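Local structure of EcmrR transcriptional regulator (Escherichia coli, 6WL5) at residues T99-G104 / E147-I152; E13-S18 / F89-A94. The protein probably senses amphipathic cationic drugs such as cetyl-trimethyl-ammonium through its GyrI-like C-terminal domain and activates transcription as a MerR family regulator. All blocks are in the same frame, centred on the assembly; numbering follows the deposited sequence.

Contact 1: T99-G104 / E147-I152; sequences TVIHKG and EWMTEI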
loop_
_atom_site.group_PDB
_atom_site.type_symbol
_atom_site.label_atom_id
_atom_site.label_comp_id
_atom_site.label_asym_id
_atom_site.label_seq_id
_atom_site.Cartn_x
_atom_site.Cartn_y
_atom_site.Cartn_z
ATOM N N THR A 99 10.458 -5.153 4.676
ATOM C CA THR A 99 9.195 -4.735 5.267
ATOM C C THR A 99 9.319 -4.499 6.765
ATOM O O THR A 99 10.140 -5.122 7.445
ATOM C CB THR A 99 8.106 -5.798 4.998
ATOM O OG1 THR A 99 8.345 -6.988 5.770
ATOM C CG2 THR A 99 8.029 -6.173 3.530
ATOM N N VAL A 100 8.447 -3.626 7.290
ATOM C CA VAL A 100 8.216 -3.508 8.727
ATOM C C VAL A 100 6.728 -3.367 8.953
ATOM O O VAL A 100 6.005 -2.886 8.087
ATOM C CB VAL A 100 8.934 -2.322 9.399
ATOM C CG1 VAL A 100 10.429 -2.489 9.312
ATOM C CG2 VAL A 100 8.483 -0.982 8.810
ATOM N N ILE A 101 6.300 -3.780 10.112
ATOM C CA ILE A 101 4.942 -3.511 10.579
ATOM C C ILE A 101 4.919 -2.235 11.408
ATOM O O ILE A 101 5.644 -2.106 12.412
ATOM C CB ILE A 101 4.399 -4.699 11.396
ATOM C CG1 ILE A 101 4.263 -5.939 10.509
ATOM C CG2 ILE A 101 3.075 -4.340 12.095
ATOM C CD1 ILE A 101 3.046 -5.930 9.590
ATOM N N HIS A 102 4.044 -1.309 11.009
ATOM C CA HIS A 102 3.706 -0.140 11.797
ATOM C C HIS A 102 2.421 -0.413 12.578
ATOM O O HIS A 102 1.356 -0.665 11.990
ATOM C CB HIS A 102 3.502 1.068 10.902
ATOM C CG HIS A 102 3.125 2.283 11.662
ATOM N ND1 HIS A 102 4.044 3.009 12.398
ATOM C CD2 HIS A 102 1.919 2.857 11.877
ATOM C CE1 HIS A 102 3.404 3.989 13.020
ATOM N NE2 HIS A 102 2.129 3.944 12.683
ATOM N N LYS A 103 2.544 -0.478 13.895
ATOM C CA LYS A 103 1.390 -0.582 14.771
ATOM C C LYS A 103 0.917 0.810 15.162
ATOM O O LYS A 103 1.721 1.708 15.412
ATOM C CB LYS A 103 1.756 -1.356 16.038
ATOM C CG LYS A 103 1.944 -2.863 15.811
ATOM C CD LYS A 103 0.655 -3.537 15.275
ATOM C CE LYS A 103 -0.433 -3.569 16.328
ATOM N NZ LYS A 103 0.030 -4.373 17.492
ATOM N N GLY A 104 -0.396 0.986 15.213
ATOM C CA GLY A 104 -0.969 2.220 15.679
ATOM C C GLY A 104 -1.475 3.154 14.602
ATOM O O GLY A 104 -1.585 2.815 13.416
ATOM N N GLU A 147 -3.992 -0.915 18.093
ATOM C CA GLU A 147 -3.927 -2.227 17.480
ATOM C C GLU A 147 -4.047 -2.212 15.962
ATOM O O GLU A 147 -4.020 -3.272 15.337
ATOM C CB GLU A 147 -4.978 -3.143 18.082
ATOM C CG GLU A 147 -4.725 -3.422 19.595
ATOM C CD GLU A 147 -3.311 -4.011 19.915
ATOM O OE1 GLU A 147 -2.703 -4.774 19.105
ATOM O OE2 GLU A 147 -2.788 -3.717 21.011
ATOM N N TRP A 148 -4.105 -1.042 15.344
ATOM C CA TRP A 148 -4.005 -1.004 13.890
ATOM C C TRP A 148 -2.649 -1.541 13.419
ATOM O O TRP A 148 -1.634 -1.474 14.129
ATOM C CB TRP A 148 -4.191 0.417 13.409
ATOM C CG TRP A 148 -5.549 0.959 13.695
ATOM C CD1 TRP A 148 -6.620 0.336 14.329
ATOM C CD2 TRP A 148 -5.993 2.267 13.346
ATOM N NE1 TRP A 148 -7.702 1.189 14.346
ATOM C CE2 TRP A 148 -7.336 2.383 13.770
ATOM C CE3 TRP A 148 -5.375 3.366 12.707
ATOM C CZ2 TRP A 148 -8.072 3.563 13.581
ATOM C CZ3 TRP A 148 -6.093 4.536 12.529
ATOM C CH2 TRP A 148 -7.439 4.618 12.943
ATOM N N MET A 149 -2.641 -2.118 12.223
ATOM C CA MET A 149 -1.457 -2.783 11.690
ATOM C C MET A 149 -1.385 -2.500 10.203
ATOM O O MET A 149 -2.312 -2.835 9.447
ATOM C CB MET A 149 -1.534 -4.291 11.960
ATOM C CG MET A 149 -0.529 -5.086 11.198
ATOM S SD MET A 149 -0.546 -6.834 11.595
ATOM C CE MET A 149 -0.031 -6.689 13.285
ATOM N N THR A 150 -0.257 -1.925 9.787
ATOM C CA THR A 150 0.011 -1.502 8.419
ATOM C C THR A 150 1.422 -1.943 8.107
ATOM O O THR A 150 2.358 -1.618 8.853
ATOM C CB THR A 150 -0.095 0.025 8.327
ATOM O OG1 THR A 150 -1.332 0.483 8.905
ATOM C CG2 THR A 150 -0.047 0.540 6.911
ATOM N N GLU A 151 1.589 -2.674 7.016
ATOM C CA GLU A 151 2.908 -3.131 6.633
ATOM C C GLU A 151 3.481 -2.226 5.558
ATOM O O GLU A 151 2.838 -1.992 4.526
ATOM C CB GLU A 151 2.918 -4.591 6.170
ATOM C CG GLU A 151 4.330 -5.063 5.845
ATOM C CD GLU A 151 4.458 -6.557 5.690
ATOM O OE1 GLU A 151 4.518 -7.281 6.717
ATOM O OE2 GLU A 151 4.508 -7.008 4.530
ATOM N N ILE A 152 4.678 -1.713 5.811
ATOM C CA ILE A 152 5.391 -0.862 4.842
ATOM C C ILE A 152 6.405 -1.733 4.112
ATOM O O ILE A 152 7.187 -2.436 4.755
ATOM C CB ILE A 152 6.064 0.357 5.502
ATOM C CG1 ILE A 152 5.093 1.154 6.390
ATOM C CG2 ILE A 152 6.644 1.253 4.397
ATOM C CD1 ILE A 152 3.762 1.501 5.740
HETATM O O HOH W 1 7.080 -7.049 8.182
HETATM O O HOH W 2 -1.032 0.864 11.601
#
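His102 and Thr150 exchange two backbone hydrogen bonds, the shorter from His102 N to Thr150 O at 2.8 Å, and Val100 pairs with Ile152 in the same way; Gly104 N adds a bond to Trp148 O. Where residues 147-148 lead into strand 149-152, NZ of Lys103, in the conformer described, forms a salt bridge of 3.2 Å with OE1 of Glu147, meeting it from above the carboxylate plane. One water bridges Thr99 OG1 and, in the conformer described, Glu151 OE1, whose partner oxygen OE2 bonds Gln153 and forms a salt bridge with Lys9. Another water takes a bond from Thr150 OG1 and donates to the carbonyls of His102 and Gly104. On the Ile101 side, in the conformers described, CG2 of Ile101 touches CG of Met149 at 3.8 Å, and its CD1 lies 3.7 Å from CB of Glu151. An alanine here would remove both branches and would probably leave a gap beside Met149 CG and the Glu151 stem. Val100 and Ile152 face the other way, onto Leu116 of helix 109-123. Strand 149-158 continues the sheet to strand 132-137, and Thr99 bonds through its backbone to Ala7 of strand 7-23.

Contact 2: E13-S18 / F89-A94; sequences ECIVYS and FQVIPA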
loop_
_atom_site.group_PDB
_atom_site.type_symbol
_atom_site.label_atom_id
_atom_site.label_comp_id
_atom_site.label_asym_id
_atom_site.label_seq_id
_atom_site.Cartn_x
_atom_site.Cartn_y
_atom_site.Cartn_z
ATOM N N GLU A 13 3.311 -11.491 -7.868
ATOM C CA GLU A 13 2.412 -10.633 -8.627
ATOM C C GLU A 13 0.961 -10.851 -8.206
ATOM O O GLU A 13 0.563 -11.926 -7.741
ATOM C CB GLU A 13 2.609 -10.837 -10.131
ATOM C CG GLU A 13 1.956 -12.043 -10.706
ATOM C CD GLU A 13 2.145 -12.126 -12.201
ATOM O OE1 GLU A 13 1.275 -12.724 -12.830
ATOM O OE2 GLU A 13 3.140 -11.600 -12.742
ATOM N N CYS A 14 0.170 -9.795 -8.349
ATOM C CA CYS A 14 -1.255 -9.867 -8.066
ATOM C C CYS A 14 -2.020 -9.017 -9.062
ATOM O O CYS A 14 -1.475 -8.099 -9.669
ATOM C CB CYS A 14 -1.567 -9.398 -6.651
ATOM S SG CYS A 14 -1.074 -7.697 -6.269
ATOM N N ILE A 15 -3.294 -9.362 -9.240
ATOM C CA ILE A 15 -4.235 -8.565 -10.011
ATOM C C ILE A 15 -4.937 -7.666 -9.020
ATOM O O ILE A 15 -5.352 -8.131 -7.950
ATOM C CB ILE A 15 -5.276 -9.457 -10.703
ATOM C CG1 ILE A 15 -4.598 -10.542 -11.537
ATOM C CG2 ILE A 15 -6.252 -8.601 -11.539
ATOM C CD1 ILE A 15 -5.564 -11.628 -11.979
ATOM N N VAL A 16 -5.067 -6.387 -9.368
ATOM C CA VAL A 16 -5.740 -5.424 -8.520
ATOM C C VAL A 16 -6.713 -4.594 -9.349
ATOM O O VAL A 16 -6.567 -4.434 -10.563
ATOM C CB VAL A 16 -4.751 -4.465 -7.812
ATOM C CG1 VAL A 16 -3.720 -5.242 -7.023
ATOM C CG2 VAL A 16 -4.083 -3.477 -8.787
ATOM N N TYR A 17 -7.677 -4.002 -8.655
ATOM C CA TYR A 17 -8.288 -2.772 -9.124
ATOM C C TYR A 17 -7.598 -1.618 -8.429
ATOM O O TYR A 17 -7.040 -1.791 -7.339
ATOM C CB TYR A 17 -9.802 -2.742 -8.952
ATOM C CG TYR A 17 -10.375 -2.801 -7.569
ATOM C CD1 TYR A 17 -10.486 -1.661 -6.779
ATOM C CD2 TYR A 17 -10.864 -3.998 -7.068
ATOM C CE1 TYR A 17 -11.067 -1.730 -5.512
ATOM C CE2 TYR A 17 -11.431 -4.068 -5.821
ATOM C CZ TYR A 17 -11.519 -2.946 -5.051
ATOM O OH TYR A 17 -12.108 -3.082 -3.830
ATOM N N SER A 18 -7.566 -0.465 -9.103
ATOM C CA SER A 18 -6.706 0.619 -8.651
ATOM C C SER A 18 -7.199 1.966 -9.177
ATOM O O SER A 18 -7.900 2.045 -10.195
ATOM C CB SER A 18 -5.266 0.361 -9.112
ATOM O OG SER A 18 -5.193 0.397 -10.536
ATOM N N PHE A 89 -8.099 -2.100 -13.731
ATOM C CA PHE A 89 -7.487 -3.369 -13.372
ATOM C C PHE A 89 -6.100 -3.474 -14.010
ATOM O O PHE A 89 -5.896 -3.107 -15.172
ATOM C CB PHE A 89 -8.394 -4.510 -13.831
ATOM C CG PHE A 89 -9.656 -4.619 -13.033
ATOM C CD1 PHE A 89 -10.758 -3.840 -13.344
ATOM C CD2 PHE A 89 -9.736 -5.489 -11.963
ATOM C CE1 PHE A 89 -11.932 -3.919 -12.591
ATOM C CE2 PHE A 89 -10.902 -5.590 -11.211
ATOM C CZ PHE A 89 -12.005 -4.808 -11.533
ATOM N N GLN A 90 -5.136 -3.930 -13.219
ATOM C CA GLN A 90 -3.768 -4.093 -13.679
ATOM C C GLN A 90 -3.091 -5.181 -12.852
ATOM O O GLN A 90 -3.558 -5.565 -11.775
ATOM C CB GLN A 90 -3.009 -2.761 -13.617
ATOM C CG GLN A 90 -2.804 -2.243 -12.218
ATOM C CD GLN A 90 -2.005 -0.955 -12.182
ATOM O OE1 GLN A 90 -0.827 -0.905 -12.598
ATOM N NE2 GLN A 90 -2.615 0.085 -11.652
ATOM N N VAL A 91 -2.005 -5.717 -13.393
ATOM C CA VAL A 91 -1.168 -6.666 -12.668
ATOM C C VAL A 91 -0.042 -5.886 -12.011
ATOM O O VAL A 91 0.689 -5.157 -12.686
ATOM C CB VAL A 91 -0.601 -7.735 -13.615
ATOM C CG1 VAL A 91 0.396 -8.628 -12.866
ATOM C CG2 VAL A 91 -1.727 -8.548 -14.262
ATOM N N ILE A 92 0.103 -6.027 -10.697
ATOM C CA ILE A 92 1.185 -5.394 -9.953
ATOM C C ILE A 92 2.320 -6.414 -9.848
ATOM O O ILE A 92 2.095 -7.517 -9.324
ATOM C CB ILE A 92 0.714 -4.939 -8.567
ATOM C CG1 ILE A 92 -0.454 -3.934 -8.656
ATOM C CG2 ILE A 92 1.873 -4.317 -7.792
ATOM C CD1 ILE A 92 -0.185 -2.691 -9.466
ATOM N N PRO A 93 3.525 -6.104 -10.317
ATOM C CA PRO A 93 4.531 -7.159 -10.476
ATOM C C PRO A 93 5.094 -7.647 -9.149
ATOM O O PRO A 93 4.992 -6.994 -8.109
ATOM C CB PRO A 93 5.619 -6.494 -11.337
ATOM C CG PRO A 93 5.515 -5.024 -10.956
ATOM C CD PRO A 93 4.013 -4.793 -10.790
ATOM N N ALA A 94 5.675 -8.843 -9.212
ATOM C CA ALA A 94 6.397 -9.417 -8.084
ATOM C C ALA A 94 7.615 -8.576 -7.733
ATOM O O ALA A 94 8.285 -8.009 -8.606
ATOM C CB ALA A 94 6.895 -10.820 -8.450
HETATM O O HOH W 3 5.976 -10.229 -11.828
#
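Gln90 reaches Ser18 because its CG sits between the backbone N and the carbonyl carbon (chi1 66°) and the chain then runs extended, while Ser18 turns OG into the equivalent position. NE2 of Gln90 thus donates to OG of Ser18 at 2.8 Å, with an N-H...O angle of 161° and the hydroxyl in the amide plane. Each group has a second partner: NE2 also bonds Glu72 of strand 69-77, and OG bonds Ile88 O. Between them these bonds limit rotation of the amide. The backbones pair antiparallel, Cys14 with Ile92 and Val16 with Gln90 each exchanging two hydrogen bonds. Beside the amide, CG2 of Val16 packs on CG1 of Ile92 at 3.7 Å, the two side chains crossing at about a right angle where Phe56 of strand 55-59 touches both. On the other face of the sheet, CB of Tyr17 makes a CH-pi contact over the Phe89 ring, 4.0 Å from its centroid and 19° off the normal; Val40 of helix 34-43 touches both residues. At the loop end, a water links Glu13 OE2, by a long bond, to Ala94 N. Such an antiparallel sheet with helices packed against it is consistent with the GyrI-like small-molecule-binding domain of the SHS2 clan.

Overall arrangement
Strand 88-103 takes part in both contacts, pairing near its start with strand 7-23 in contact 2 and near its end with strand 149-158 in contact 1. Their centres lie about 22 Å apart, on opposite sides of the chain's centre, and their nearest atoms about 12 Å apart. Both are partly buried, contact 1 having six buried and one exposed of twelve touching residues, contact 2 five and four. Their strand chemistry is alike, but the polar side-chain links differ: a salt bridge described for one lysine conformer and two bridging waters in 99-104/147-152, a direct amide-hydroxyl bond and one water in 13-18/89-94. The aromatic CH-pi contact belongs to contact 2, beside helix 34-43, whereas contact 1 packs on helix 109-123.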